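Local structure of dihydropteroate synthase (7L6P) at residues Ala118-Ala121 against Ala122-Met126. The protein probably condenses para-aminobenzoate with 6-hydroxymethyl-7,8-dihydropterin diphosphate to give 7,8-dihydropteroate, the immediate precursor of folate derivatives. Sequence-based numbering, arbitrary orientation.
Sequences AAVA and AGAGM
The carbonyl oxygen of A119 receives two backbone N-H groups as helix 113-121 ends in a Schellman motif. The stronger bond comes from A124 N, 2.8 Å from A119 O and nearly straight at 166°, although this donor sits above the carbonyl plane; the second, from A122 N, is weak. A122 N also donates to A118 O at 2.9 Å, an i to i+4 bond of the final turn, noticeably bent. G123 then leaves helical geometry with phi 122°, a positive value at which a CB would press on the carbonyl oxygen of A122, hence the glycine. Its N bonds to V120 O, approaching from well above that carbonyl plane. A119 CB and A124 CB meet at 4.0 Å, the apolar contact that commonly accompanies this motif. V120 has CG1 anti to the backbone N (chi1 170°), which sets CG1 and CG2 each 3.8 Å from A124 O.

In this TIM barrel the turn links helix 113-121 to strand 126-129. A119 packs on I95 of helix 84-101 and I108 of strand 106-109, while backbone bonds of G125 with I106 and M126 with I108 start the next parallel pairing. The carbonyl oxygen of A124 also takes a CA-H...O contact from V120 CA at 3.4 Å, and one water donates to both V120 O and A124 O, each 2.7 Å from the water oxygen.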
loop_
_atom_site.group_PDB
_atom_site.type_symbol
_atom_site.label_atom_id
_atom_site.label_comp_id
_atom_site.label_asym_id
_atom_site.label_seq_id
_atom_site.Cartn_x
_atom_site.Cartn_y
_atom_site.Cartn_z
ATOM N N ALA A 118 -1.384 16.980 -33.247
ATOM C CA ALA A 118 -2.674 16.437 -33.649
ATOM C C ALA A 118 -3.509 16.046 -32.435
ATOM O O ALA A 118 -4.723 16.278 -32.409
ATOM C CB ALA A 118 -2.460 15.248 -34.580
ATOM N N ALA A 119 -2.881 15.429 -31.435
ATOM C CA ALA A 119 -3.602 15.041 -30.228
ATOM C C ALA A 119 -4.170 16.261 -29.504
ATOM O O ALA A 119 -5.336 16.261 -29.090
ATOM C CB ALA A 119 -2.684 14.238 -29.306
ATOM N N VAL A 120 -3.351 17.300 -29.318
ATOM C CA VAL A 120 -3.821 18.503 -28.634
ATOM C C VAL A 120 -4.935 19.179 -29.423
ATOM O O VAL A 120 -5.917 19.662 -28.851
ATOM C CB VAL A 120 -2.643 19.454 -28.369
ATOM C CG1 VAL A 120 -3.146 20.795 -27.890
ATOM C CG2 VAL A 120 -1.719 18.837 -27.346
ATOM N N ALA A 121 -4.813 19.214 -30.747
ATOM C CA ALA A 121 -5.886 19.784 -31.549
ATOM C C ALA A 121 -7.146 18.931 -31.508
ATOM O O ALA A 121 -8.238 19.453 -31.745
ATOM C CB ALA A 121 -5.425 19.979 -32.994
ATOM N N ALA A 122 -7.014 17.633 -31.238
ATOM C CA ALA A 122 -8.154 16.731 -31.131
ATOM C C ALA A 122 -8.747 16.688 -29.731
ATOM O O ALA A 122 -9.715 15.953 -29.508
ATOM C CB ALA A 122 -7.759 15.314 -31.555
ATOM N N GLY A 123 -8.186 17.440 -28.789
ATOM C CA GLY A 123 -8.739 17.554 -27.452
ATOM C C GLY A 123 -7.807 17.138 -26.330
ATOM O O GLY A 123 -8.208 17.224 -25.162
ATOM N N ALA A 124 -6.588 16.679 -26.595
ATOM C CA ALA A 124 -5.689 16.344 -25.500
ATOM C C ALA A 124 -5.273 17.615 -24.763
ATOM O O ALA A 124 -4.968 18.640 -25.384
ATOM C CB ALA A 124 -4.457 15.602 -26.024
ATOM N N GLY A 125 -5.241 17.538 -23.433
ATOM C CA GLY A 125 -4.895 18.682 -22.611
ATOM C C GLY A 125 -3.618 18.503 -21.815
ATOM O O GLY A 125 -3.405 19.172 -20.800
ATOM N N MET A 126 -2.776 17.572 -22.254
ATOM C CA MET A 126 -1.511 17.263 -21.605
ATOM C C MET A 126 -0.684 16.392 -22.542
ATOM O O MET A 126 -1.234 15.653 -23.365
ATOM C CB MET A 126 -1.727 16.565 -20.255
ATOM C CG MET A 126 -0.438 16.069 -19.624
ATOM S SD MET A 126 -0.623 15.361 -17.990
ATOM C CE MET A 126 -1.022 16.830 -17.045
HETATM O O HOH W 1 -6.545 20.578 -26.387
#